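Local coordinates for nitrogenase molybdenum-iron protein alpha chain (Clostridium pasteurianum, PDB 4WES), which forms, together with the beta chain, the molybdenum-iron component of nitrogenase, which reduces dinitrogen to ammonium at a molybdenum-iron-sulfur cluster, at residues 9-12 / 17-20; 125-130 / 159-164; 294-299 / 314-319. All coordinates share one frame; numbering follows the deposited sequence. Where two conformers were deposited one is given.

Interaction 1. Residues 9-12 / 17-20; sequences ILEK and TKKT
The long aliphatic part of Lys-18 lies across the backbone and side-chain base of Leu-10, and this is the main packing of the contact. The closest approach is from Lys-18 CE to the carbonyl O of Leu-10, at 3.5 Å, and the same methylene sits 3.8 Å from Leu-10 CB. Lys-18 CG and CD also pass close to the same oxygen, and the chain thus runs alongside Leu-10 with several of its carbons instead of touching it only at the end. With CG anti to the backbone N (chi1 -167°) and all later torsions extended, the lysine reaches past Leu-10 as a straight rod and delivers its ammonium group to the neighbourhood of Glu-11.

The polar part is mediated by water. Glu-11 and Lys-18 lie side by side and point the same way, but their charges stay apart: Glu-11 OE2 is 4.2 Å from Lys-18 NZ, too far for a salt bridge. Two waters fill in. One donates to Glu-11 OE2 and accepts a weak bond from Lys-18 NZ at 3.2 Å. The other donates to the backbone O of Glu-11 at 2.7 Å and accepts from Lys-18 NZ at 2.8 Å. The ammonium is thus tied to both the side chain and the main chain of Glu-11, and the nearby carboxylate would be expected to favour its charged form.

Next to this water-bridged end Leu-10 is buried, while Thr-17 is hydrogen-bonded to Asn-90 of the beta chain. The arrangement is a helix-loop-helix: the short helices 5-10 and 15-22 are joined by a brief connection, and Ile-9 and Leu-10 of the first rest on Ile-25 of strand 25-27, the outermost strand, within this chain, of the mixed sheet.

Interaction 2. Residues 125-130 / 159-164; sequences DAIHEA and ATASKE
The imidazole of His-128 and the carboxylate of Glu-164 meet with their planes 48° apart, and the two side chains cross at about a right angle. Glu-164 OE1 comes to the edge of the ring, near its plane, and lies 3.2 Å from His-128 CE1. The same oxygen is 3.5 Å from His-128 NE2, but the angle there is too poor for a hydrogen bond. OE1 thus lies nearest CE1, the ring carbon between the two nitrogens. Ala-161 CB approaches the ring obliquely, 4.4 Å from His-128 NE2.

Below this polar pair the contact is apolar. With CG1 of Ile-127 beside the backbone N (chi1 -66°), CG2 falls anti to it and reaches Ala-161 CB at 3.8 Å. The axes of the two segments approach to 10.3 Å and cross at -30°, and the backbones are nearest at the CA atoms of Ile-127 and Ala-161.

Helices 120-134 and 154-165 are neighbours in a parallel alpha/beta domain, with strand 138-143 lying between them in the chain. Ile-127 also packs on Val-157 of the second helix and on Ile-72, Ile-139 and Val-141 of strands 69-74 and 138-143, which places the apolar half of the contact against the sheet.

Interaction 3. Residues 294-299 / 314-319; sequences ETLRDM and EVIAEE
Leu-296 and Ile-316 run alongside one another in opposing senses between the arms of an alpha-alpha hairpin, made by helices 289-303 and 306-334 with a very short turn between them. The helices run in broadly opposed directions here, and the nearest backbone pair is that of the same two residues, their CA atoms 8.4 Å apart. Both side chains point their CB toward the opposite helix, and Ile-316 buries more of its surface than any other residue here, inserted between Leu-296 and Arg-297.

Arg-297 comes from the flank, on the exposed side of the contact. Its CG is beside the backbone N (chi1 -72°), and its chain stays extended as far as NE, which brings NE up to the CD1 methyl of Ile-316; that methyl approaches the guanidinium at a slant. Arg-297 NE also forms a salt bridge with Glu-313, the residue just before segment 314-319. On the buried side, Leu-296 packs on Leu-229 and Ile-232 of helix 221-232 as well.

At the branches themselves, Leu-296 CD1 lies 3.9 Å from Ile-316 CG1, while Ile-316 CD1 stands 4.0 Å from Arg-297 NE.

In the fold
The three contacts follow one another along the chain without overlap and lie far apart. The centres of interactions 1 and 2 are 51 Å apart. Interaction 3 has its centre 46 Å from that of interaction 1 and 47 Å from that of interaction 2. Interaction 1 adjoins the mixed sheet through strand 25-27, interaction 2 flanks the parallel sheet containing strands 69-74 and 138-143, and the first helix of interaction 3 follows strand 281-283 of the other parallel sheet. All three lie away from the cluster sites. They therefore pack separate parts of the subunit, two of them where it meets the beta chain in the tetramer, whereas the segments of interaction 3 touch no other subunit.

Interaction 1. Residues 9-12 / 17-20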
ATOM      1  N   ILE A   9     -30.950 -28.985 -21.079  1.00 14.14           N
ATOM      2  CA  ILE A   9     -29.629 -29.304 -20.539  1.00 14.04           C
ATOM      3  C   ILE A   9     -29.012 -30.492 -21.289  1.00 14.22           C
ATOM      4  O   ILE A   9     -27.817 -30.489 -21.603  1.00 14.58           O
ATOM      5  CB  ILE A   9     -29.698 -29.621 -19.018  1.00 13.74           C
ATOM      6  CG1 ILE A   9     -30.028 -28.363 -18.234  1.00 14.11           C
ATOM      7  CG2 ILE A   9     -28.385 -30.193 -18.540  1.00 14.12           C
ATOM      8  CD1 ILE A   9     -30.446 -28.651 -16.820  1.00 14.65           C
ATOM      9  N   LEU A  10     -29.814 -31.511 -21.559  1.00 13.68           N
ATOM     10  CA  LEU A  10     -29.282 -32.724 -22.158  1.00 13.97           C
ATOM     11  C   LEU A  10     -28.894 -32.627 -23.626  1.00 15.35           C
ATOM     12  O   LEU A  10     -28.145 -33.475 -24.125  1.00 15.28           O
ATOM     13  CB  LEU A  10     -30.265 -33.873 -21.970  1.00 14.94           C
ATOM     14  CG  LEU A  10     -30.526 -34.402 -20.564  1.00 14.97           C
ATOM     15  CD1 LEU A  10     -31.644 -35.422 -20.534  1.00 16.88           C
ATOM     16  CD2 LEU A  10     -29.271 -34.999 -19.947  1.00 16.56           C
ATOM     17  N   GLU A  11     -29.439 -31.641 -24.340  1.00 15.27           N
ATOM     18  CA  GLU A  11     -29.408 -31.671 -25.801  1.00 16.37           C
ATOM     19  C   GLU A  11     -28.012 -31.819 -26.373  1.00 16.32           C
ATOM     20  O   GLU A  11     -27.826 -32.549 -27.336  1.00 18.44           O
ATOM     21  CB  GLU A  11     -30.091 -30.421 -26.354  1.00 18.67           C
ATOM     22  CG  GLU A  11     -30.049 -30.344 -27.870  1.00 27.24           C
ATOM     23  CD  GLU A  11     -30.910 -31.398 -28.538  1.00 44.75           C
ATOM     24  OE1 GLU A  11     -30.700 -31.678 -29.744  1.00132.85           O
ATOM     25  OE2 GLU A  11     -31.803 -31.942 -27.850  1.00 65.58           O
ATOM     26  N   LYS A  12     -27.039 -31.104 -25.824  1.00 15.74           N
ATOM     27  CA  LYS A  12     -25.722 -31.016 -26.477  1.00 15.70           C
ATOM     28  C   LYS A  12     -24.807 -32.222 -26.200  1.00 16.19           C
ATOM     29  O   LYS A  12     -23.790 -32.432 -26.907  1.00 18.18           O
ATOM     30  CB  LYS A  12     -25.019 -29.717 -26.050  1.00 15.97           C
ATOM     31  CG  LYS A  12     -23.839 -29.313 -26.908  1.00 19.24           C
ATOM     32  CD  LYS A  12     -23.305 -27.962 -26.457  1.00 20.41           C
ATOM     33  CE  LYS A  12     -22.173 -27.437 -27.327  1.00 23.33           C
ATOM     34  NZ  LYS A  12     -21.594 -26.180 -26.749  1.00 43.48           N
ATOM     35  N   THR A  17     -22.945 -39.956 -23.324  1.00 15.13           N
ATOM     36  CA  THR A  17     -22.972 -39.056 -22.177  1.00 13.70           C
ATOM     37  C   THR A  17     -24.401 -38.622 -21.823  1.00 13.25           C
ATOM     38  O   THR A  17     -24.726 -38.513 -20.639  1.00 14.36           O
ATOM     39  CB  THR A  17     -22.093 -37.841 -22.481  1.00 14.06           C
ATOM     40  OG1 THR A  17     -20.803 -38.322 -22.873  1.00 15.46           O
ATOM     41  CG2 THR A  17     -21.967 -36.918 -21.260  1.00 14.99           C
ATOM     42  N   LYS A  18     -25.225 -38.377 -22.830  1.00 13.71           N
ATOM     43  CA  LYS A  18     -26.599 -38.013 -22.619  1.00 15.11           C
ATOM     44  C   LYS A  18     -27.305 -39.091 -21.816  1.00 15.45           C
ATOM     45  O   LYS A  18     -28.009 -38.807 -20.847  1.00 17.06           O
ATOM     46  CB  LYS A  18     -27.296 -37.761 -23.965  1.00 15.77           C
ATOM     47  CG  LYS A  18     -28.632 -37.078 -23.862  1.00 17.27           C
ATOM     48  CD  LYS A  18     -29.296 -36.909 -25.227  1.00 21.20           C
ATOM     49  CE  LYS A  18     -30.465 -35.953 -25.162  1.00 27.71           C
ATOM     50  NZ  LYS A  18     -31.168 -35.827 -26.478  1.00 33.65           N
ATOM     51  N   LYS A  19     -27.118 -40.336 -22.220  1.00 16.02           N
ATOM     52  CA  LYS A  19     -27.757 -41.456 -21.568  1.00 18.35           C
ATOM     53  C   LYS A  19     -27.370 -41.542 -20.106  1.00 18.01           C
ATOM     54  O   LYS A  19     -28.229 -41.736 -19.254  1.00 20.80           O
ATOM     55  CB  LYS A  19     -27.395 -42.756 -22.293  1.00 22.36           C
ATOM     56  CG  LYS A  19     -28.060 -44.019 -21.782  1.00 33.46           C
ATOM     57  CD  LYS A  19     -27.662 -45.234 -22.624  1.00 48.48           C
ATOM     58  CE  LYS A  19     -28.045 -46.556 -21.954  1.00 73.33           C
ATOM     59  NZ  LYS A  19     -27.858 -47.736 -22.853  1.00157.69           N
ATOM     60  N   THR A  20     -26.078 -41.381 -19.796  1.00 15.79           N
ATOM     61  CA  THR A  20     -25.660 -41.533 -18.411  0.53 17.23           C
ATOM     62  C   THR A  20     -26.009 -40.285 -17.595  1.00 17.19           C
ATOM     63  O   THR A  20     -26.394 -40.407 -16.441  1.00 23.60           O
ATOM     64  CB  THR A  20     -24.183 -42.002 -18.285  0.53 22.99           C
ATOM     65  OG1 THR A  20     -23.921 -42.414 -16.936  0.53 39.98           O
ATOM     66  CG2 THR A  20     -23.208 -40.925 -18.692  0.53 16.33           C
TER
HETATM   67  O   HOH W   1     -32.480 -33.214 -25.173  1.00 23.87           O
HETATM   68  O   HOH W   2     -29.173 -34.748 -28.161  1.00 28.86           O

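Interaction 2. Residues 125-130 / 159-164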
ATOM      1  N   ASP A 125      10.746 -41.312   9.202  1.00  9.89           N
ATOM      2  CA  ASP A 125      11.567 -40.224   9.672  1.00 10.54           C
ATOM      3  C   ASP A 125      10.795 -38.940   9.882  1.00 10.02           C
ATOM      4  O   ASP A 125      11.045 -38.203  10.849  1.00 10.38           O
ATOM      5  CB  ASP A 125      12.763 -39.994   8.751  1.00 10.70           C
ATOM      6  CG  ASP A 125      13.776 -41.130   8.752  1.00 12.39           C
ATOM      7  OD1 ASP A 125      13.757 -41.991   9.651  1.00 13.10           O
ATOM      8  OD2 ASP A 125      14.640 -41.125   7.813  1.00 13.73           O
ATOM      9  N   ALA A 126       9.796 -38.695   9.025  1.00  9.81           N
ATOM     10  CA  ALA A 126       8.941 -37.523   9.183  1.00  9.27           C
ATOM     11  C   ALA A 126       8.062 -37.617  10.409  1.00  9.14           C
ATOM     12  O   ALA A 126       7.833 -36.627  11.110  1.00  9.42           O
ATOM     13  CB  ALA A 126       8.092 -37.310   7.938  1.00  9.43           C
ATOM     14  N   ILE A 127       7.526 -38.810  10.679  1.00  9.10           N
ATOM     15  CA  ILE A 127       6.742 -39.010  11.899  1.00  9.42           C
ATOM     16  C   ILE A 127       7.588 -38.701  13.141  1.00  9.45           C
ATOM     17  O   ILE A 127       7.151 -38.009  14.068  1.00  9.85           O
ATOM     18  CB  ILE A 127       6.163 -40.428  11.976  1.00  9.71           C
ATOM     19  CG1 ILE A 127       5.119 -40.671  10.876  1.00  9.86           C
ATOM     20  CG2 ILE A 127       5.560 -40.717  13.354  1.00 10.74           C
ATOM     21  CD1 ILE A 127       4.836 -42.141  10.643  1.00 10.06           C
ATOM     22  N   HIS A 128       8.808 -39.230  13.172  1.00  9.69           N
ATOM     23  CA  HIS A 128       9.687 -38.959  14.309  1.00 10.19           C
ATOM     24  C   HIS A 128      10.068 -37.483  14.408  1.00  9.63           C
ATOM     25  O   HIS A 128      10.086 -36.956  15.519  1.00 10.39           O
ATOM     26  CB  HIS A 128      10.929 -39.814  14.249  1.00 11.38           C
ATOM     27  CG  HIS A 128      10.678 -41.240  14.636  1.00 13.19           C
ATOM     28  ND1 HIS A 128      10.853 -41.695  15.921  1.00 14.43           N
ATOM     29  CD2 HIS A 128      10.233 -42.304  13.915  1.00 15.92           C
ATOM     30  CE1 HIS A 128      10.538 -42.977  15.964  1.00 15.22           C
ATOM     31  NE2 HIS A 128      10.165 -43.378  14.761  1.00 15.55           N
ATOM     32  N   GLU A 129      10.333 -36.800  13.295  1.00  9.83           N
ATOM     33  CA  GLU A 129      10.580 -35.359  13.368  1.00  8.86           C
ATOM     34  C   GLU A 129       9.378 -34.616  13.892  1.00  9.96           C
ATOM     35  O   GLU A 129       9.527 -33.734  14.733  1.00 10.13           O
ATOM     36  CB  GLU A 129      11.037 -34.812  12.019  1.00  9.98           C
ATOM     37  CG  GLU A 129      12.449 -35.205  11.649  1.00 10.53           C
ATOM     38  CD  GLU A 129      12.948 -34.748  10.280  1.00 10.79           C
ATOM     39  OE1 GLU A 129      12.190 -34.172   9.498  1.00 12.28           O
ATOM     40  OE2 GLU A 129      14.155 -34.982  10.023  1.00 13.19           O
ATOM     41  N   ALA A 130       8.181 -34.972  13.419  1.00  9.05           N
ATOM     42  CA  ALA A 130       6.985 -34.303  13.920  1.00  9.02           C
ATOM     43  C   ALA A 130       6.814 -34.504  15.422  1.00  9.99           C
ATOM     44  O   ALA A 130       6.465 -33.580  16.152  1.00 10.37           O
ATOM     45  CB  ALA A 130       5.762 -34.806  13.198  1.00  9.70           C
ATOM     46  N   ALA A 159       2.066 -48.046  12.862  1.00 12.72           N
ATOM     47  CA  ALA A 159       2.046 -48.899  14.056  1.00 13.03           C
ATOM     48  C   ALA A 159       3.423 -49.015  14.698  1.00 12.55           C
ATOM     49  O   ALA A 159       3.577 -48.941  15.937  1.00 14.06           O
ATOM     50  CB  ALA A 159       1.490 -50.268  13.732  1.00 15.53           C
ATOM     51  N   THR A 160       4.432 -49.182  13.876  1.00 13.30           N
ATOM     52  CA  THR A 160       5.815 -49.246  14.384  1.00 13.26           C
ATOM     53  C   THR A 160       6.194 -47.935  15.071  1.00 13.04           C
ATOM     54  O   THR A 160       6.762 -47.920  16.180  1.00 14.02           O
ATOM     55  CB  THR A 160       6.770 -49.580  13.240  1.00 14.61           C
ATOM     56  OG1 THR A 160       6.428 -50.883  12.752  1.00 14.81           O
ATOM     57  CG2 THR A 160       8.211 -49.530  13.699  1.00 15.23           C
ATOM     58  N   ALA A 161       5.882 -46.817  14.425  1.00 12.36           N
ATOM     59  CA  ALA A 161       6.217 -45.521  14.988  1.00 11.78           C
ATOM     60  C   ALA A 161       5.473 -45.265  16.287  1.00 13.27           C
ATOM     61  O   ALA A 161       6.053 -44.744  17.261  1.00 12.85           O
ATOM     62  CB  ALA A 161       5.944 -44.410  14.000  1.00 12.74           C
ATOM     63  N   SER A 162       4.182 -45.579  16.315  1.00 12.46           N
ATOM     64  CA  SER A 162       3.391 -45.335  17.517  1.00 12.42           C
ATOM     65  C   SER A 162       3.969 -46.049  18.732  1.00 13.60           C
ATOM     66  O   SER A 162       4.056 -45.482  19.834  1.00 13.71           O
ATOM     67  CB  SER A 162       1.948 -45.795  17.297  1.00 12.63           C
ATOM     68  OG  SER A 162       1.176 -45.607  18.479  1.00 13.64           O
ATOM     69  N   LYS A 163       4.379 -47.294  18.521  1.00 13.46           N
ATOM     70  CA  LYS A 163       4.974 -48.042  19.645  1.00 15.80           C
ATOM     71  C   LYS A 163       6.256 -47.386  20.118  1.00 14.91           C
ATOM     72  O   LYS A 163       6.539 -47.368  21.322  1.00 18.90           O
ATOM     73  CB  LYS A 163       5.215 -49.475  19.209  1.00 16.57           C
ATOM     74  CG  LYS A 163       5.704 -50.307  20.365  1.00 27.91           C
ATOM     75  CD  LYS A 163       5.688 -51.814  20.146  1.00 35.74           C
ATOM     76  CE  LYS A 163       6.348 -52.527  21.335  1.00 45.13           C
ATOM     77  NZ  LYS A 163       6.362 -54.003  21.168  1.00 52.55           N
ATOM     78  N   GLU A 164       7.059 -46.852  19.194  1.00 14.47           N
ATOM     79  CA  GLU A 164       8.309 -46.182  19.559  1.00 15.80           C
ATOM     80  C   GLU A 164       8.096 -44.847  20.284  1.00 15.63           C
ATOM     81  O   GLU A 164       8.745 -44.576  21.304  1.00 18.74           O
ATOM     82  CB  GLU A 164       9.188 -45.978  18.326  1.00 17.35           C
ATOM     83  CG  GLU A 164       9.702 -47.264  17.722  1.00 21.94           C
ATOM     84  CD  GLU A 164      10.698 -47.036  16.590  1.00 32.10           C
ATOM     85  OE1 GLU A 164      11.400 -46.003  16.715  1.00 34.73           O
ATOM     86  OE2 GLU A 164      10.809 -47.844  15.608  1.00 67.88           O
TER

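Interaction 3. Residues 294-299 / 314-319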
ATOM      1  N   GLU A 294     -36.322 -25.074  14.983  1.00 11.79           N
ATOM      2  CA  GLU A 294     -36.821 -26.464  14.908  1.00 12.04           C
ATOM      3  C   GLU A 294     -35.830 -27.410  15.599  1.00 11.65           C
ATOM      4  O   GLU A 294     -36.246 -28.300  16.352  1.00 13.18           O
ATOM      5  CB  GLU A 294     -37.044 -26.894  13.456  1.00 14.02           C
ATOM      6  CG  GLU A 294     -37.444 -28.337  13.284  1.00 19.71           C
ATOM      7  CD  GLU A 294     -37.800 -28.679  11.845  1.00 30.45           C
ATOM      8  OE1 GLU A 294     -37.061 -28.280  10.922  1.00 42.88           O
ATOM      9  OE2 GLU A 294     -38.834 -29.346  11.652  1.00 35.43           O
ATOM     10  N   THR A 295     -34.537 -27.217  15.341  1.00 11.32           N
ATOM     11  CA  THR A 295     -33.507 -28.054  15.953  1.00 11.08           C
ATOM     12  C   THR A 295     -33.591 -27.961  17.483  1.00 11.92           C
ATOM     13  O   THR A 295     -33.590 -28.982  18.183  1.00 12.15           O
ATOM     14  CB  THR A 295     -32.120 -27.591  15.491  1.00 11.44           C
ATOM     15  OG1 THR A 295     -31.975 -27.789  14.080  1.00 12.52           O
ATOM     16  CG2 THR A 295     -31.030 -28.359  16.229  1.00 12.46           C
ATOM     17  N   LEU A 296     -33.612 -26.752  18.012  1.00 11.04           N
ATOM     18  CA  LEU A 296     -33.618 -26.561  19.454  1.00 10.55           C
ATOM     19  C   LEU A 296     -34.875 -27.164  20.059  1.00 11.97           C
ATOM     20  O   LEU A 296     -34.854 -27.743  21.147  1.00 12.35           O
ATOM     21  CB  LEU A 296     -33.502 -25.080  19.801  1.00 12.11           C
ATOM     22  CG  LEU A 296     -32.179 -24.415  19.420  1.00 12.12           C
ATOM     23  CD1 LEU A 296     -32.271 -22.916  19.706  1.00 12.72           C
ATOM     24  CD2 LEU A 296     -31.022 -25.029  20.186  1.00 13.23           C
ATOM     25  N   ARG A 297     -36.013 -27.008  19.392  1.00 11.70           N
ATOM     26  CA  ARG A 297     -37.253 -27.585  19.885  1.00 12.61           C
ATOM     27  C   ARG A 297     -37.240 -29.120  19.822  1.00 12.82           C
ATOM     28  O   ARG A 297     -37.732 -29.784  20.734  1.00 14.23           O
ATOM     29  CB  ARG A 297     -38.454 -26.980  19.161  1.00 13.43           C
ATOM     30  CG  ARG A 297     -38.696 -25.533  19.587  1.00 13.44           C
ATOM     31  CD  ARG A 297     -39.740 -24.838  18.760  1.00 14.66           C
ATOM     32  NE  ARG A 297     -39.994 -23.545  19.344  1.00 15.68           N
ATOM     33  CZ  ARG A 297     -40.643 -22.562  18.734  1.00 16.72           C
ATOM     34  NH1 ARG A 297     -41.044 -22.707  17.477  1.00 18.01           N
ATOM     35  NH2 ARG A 297     -40.856 -21.434  19.374  1.00 18.46           N
ATOM     36  N   ASP A 298     -36.610 -29.681  18.801  1.00 12.90           N
ATOM     37  CA  ASP A 298     -36.480 -31.145  18.732  1.00 13.18           C
ATOM     38  C   ASP A 298     -35.602 -31.669  19.869  1.00 13.20           C
ATOM     39  O   ASP A 298     -35.884 -32.712  20.471  1.00 13.87           O
ATOM     40  CB  ASP A 298     -35.856 -31.556  17.400  1.00 13.99           C
ATOM     41  CG  ASP A 298     -36.811 -31.471  16.210  1.00 14.84           C
ATOM     42  OD1 ASP A 298     -38.036 -31.440  16.405  1.00 17.27           O
ATOM     43  OD2 ASP A 298     -36.306 -31.552  15.080  1.00 16.13           O
ATOM     44  N   MET A 299     -34.510 -30.953  20.125  1.00 12.67           N
ATOM     45  CA  MET A 299     -33.591 -31.343  21.192  1.00 12.75           C
ATOM     46  C   MET A 299     -34.331 -31.310  22.528  1.00 13.35           C
ATOM     47  O   MET A 299     -34.227 -32.241  23.343  1.00 14.53           O
ATOM     48  CB  MET A 299     -32.407 -30.391  21.266  1.00 13.60           C
ATOM     49  CG  MET A 299     -31.471 -30.499  20.099  1.00 13.38           C
ATOM     50  SD  MET A 299     -30.177 -29.250  20.182  1.00 15.37           S
ATOM     51  CE  MET A 299     -29.261 -29.878  21.586  1.00 15.35           C
ATOM     52  N   GLU A 314     -37.062 -19.254  26.115  1.00 15.62           N
ATOM     53  CA  GLU A 314     -36.540 -17.936  26.495  1.00 16.36           C
ATOM     54  C   GLU A 314     -35.408 -17.516  25.564  1.00 15.67           C
ATOM     55  O   GLU A 314     -35.358 -16.358  25.128  1.00 16.04           O
ATOM     56  CB  GLU A 314     -36.016 -17.928  27.931  1.00 19.12           C
ATOM     57  CG  GLU A 314     -37.119 -18.050  28.952  1.00 22.79           C
ATOM     58  CD  GLU A 314     -36.619 -18.239  30.368  1.00 25.05           C
ATOM     59  OE1 GLU A 314     -35.394 -18.440  30.591  1.00 26.61           O
ATOM     60  OE2 GLU A 314     -37.494 -18.173  31.256  1.00 30.35           O
ATOM     61  N   VAL A 315     -34.467 -18.425  25.308  1.00 14.81           N
ATOM     62  CA  VAL A 315     -33.325 -18.089  24.475  1.00 14.65           C
ATOM     63  C   VAL A 315     -33.733 -17.827  23.024  1.00 13.48           C
ATOM     64  O   VAL A 315     -33.273 -16.863  22.422  1.00 13.90           O
ATOM     65  CB  VAL A 315     -32.235 -19.173  24.590  1.00 14.38           C
ATOM     66  CG1 VAL A 315     -31.136 -18.972  23.565  1.00 15.45           C
ATOM     67  CG2 VAL A 315     -31.651 -19.177  26.012  1.00 16.62           C
ATOM     68  N   ILE A 316     -34.615 -18.661  22.490  1.00 13.44           N
ATOM     69  CA  ILE A 316     -35.143 -18.430  21.127  1.00 13.55           C
ATOM     70  C   ILE A 316     -35.744 -17.023  21.051  1.00 13.98           C
ATOM     71  O   ILE A 316     -35.432 -16.253  20.130  1.00 13.91           O
ATOM     72  CB  ILE A 316     -36.175 -19.503  20.723  1.00 13.30           C
ATOM     73  CG1 ILE A 316     -35.479 -20.841  20.452  1.00 13.70           C
ATOM     74  CG2 ILE A 316     -36.962 -19.057  19.498  1.00 15.13           C
ATOM     75  CD1 ILE A 316     -36.428 -21.990  20.335  1.00 14.66           C
ATOM     76  N   ALA A 317     -36.590 -16.668  22.015  1.00 14.45           N
ATOM     77  CA  ALA A 317     -37.266 -15.387  21.935  1.00 14.73           C
ATOM     78  C   ALA A 317     -36.290 -14.212  22.017  1.00 14.79           C
ATOM     79  O   ALA A 317     -36.425 -13.242  21.253  1.00 15.64           O
ATOM     80  CB  ALA A 317     -38.305 -15.278  23.028  1.00 16.26           C
ATOM     81  N   GLU A 318     -35.297 -14.309  22.909  1.00 14.00           N
ATOM     82  CA  GLU A 318     -34.376 -13.199  23.065  1.00 15.55           C
ATOM     83  C   GLU A 318     -33.453 -13.074  21.848  1.00 14.54           C
ATOM     84  O   GLU A 318     -33.128 -11.968  21.396  1.00 15.23           O
ATOM     85  CB  GLU A 318     -33.578 -13.262  24.354  1.00 23.55           C
ATOM     86  CG  GLU A 318     -32.455 -14.206  24.408  1.00 26.98           C
ATOM     87  CD  GLU A 318     -31.904 -14.321  25.799  1.00 29.60           C
ATOM     88  OE1 GLU A 318     -32.437 -13.678  26.723  1.00 42.93           O
ATOM     89  OE2 GLU A 318     -30.974 -15.086  25.975  1.00 27.12           O
ATOM     90  N   GLU A 319     -32.999 -14.210  21.310  1.00 13.34           N
ATOM     91  CA  GLU A 319     -32.122 -14.197  20.142  1.00 13.27           C
ATOM     92  C   GLU A 319     -32.847 -13.613  18.915  1.00 12.86           C
ATOM     93  O   GLU A 319     -32.293 -12.802  18.166  1.00 13.37           O
ATOM     94  CB  GLU A 319     -31.615 -15.602  19.867  1.00 13.06           C
ATOM     95  CG  GLU A 319     -30.626 -16.145  20.897  1.00 13.97           C
ATOM     96  CD  GLU A 319     -29.252 -15.499  20.852  1.00 15.14           C
ATOM     97  OE1 GLU A 319     -28.789 -15.081  19.755  1.00 16.48           O
ATOM     98  OE2 GLU A 319     -28.558 -15.532  21.889  1.00 17.78           O
TER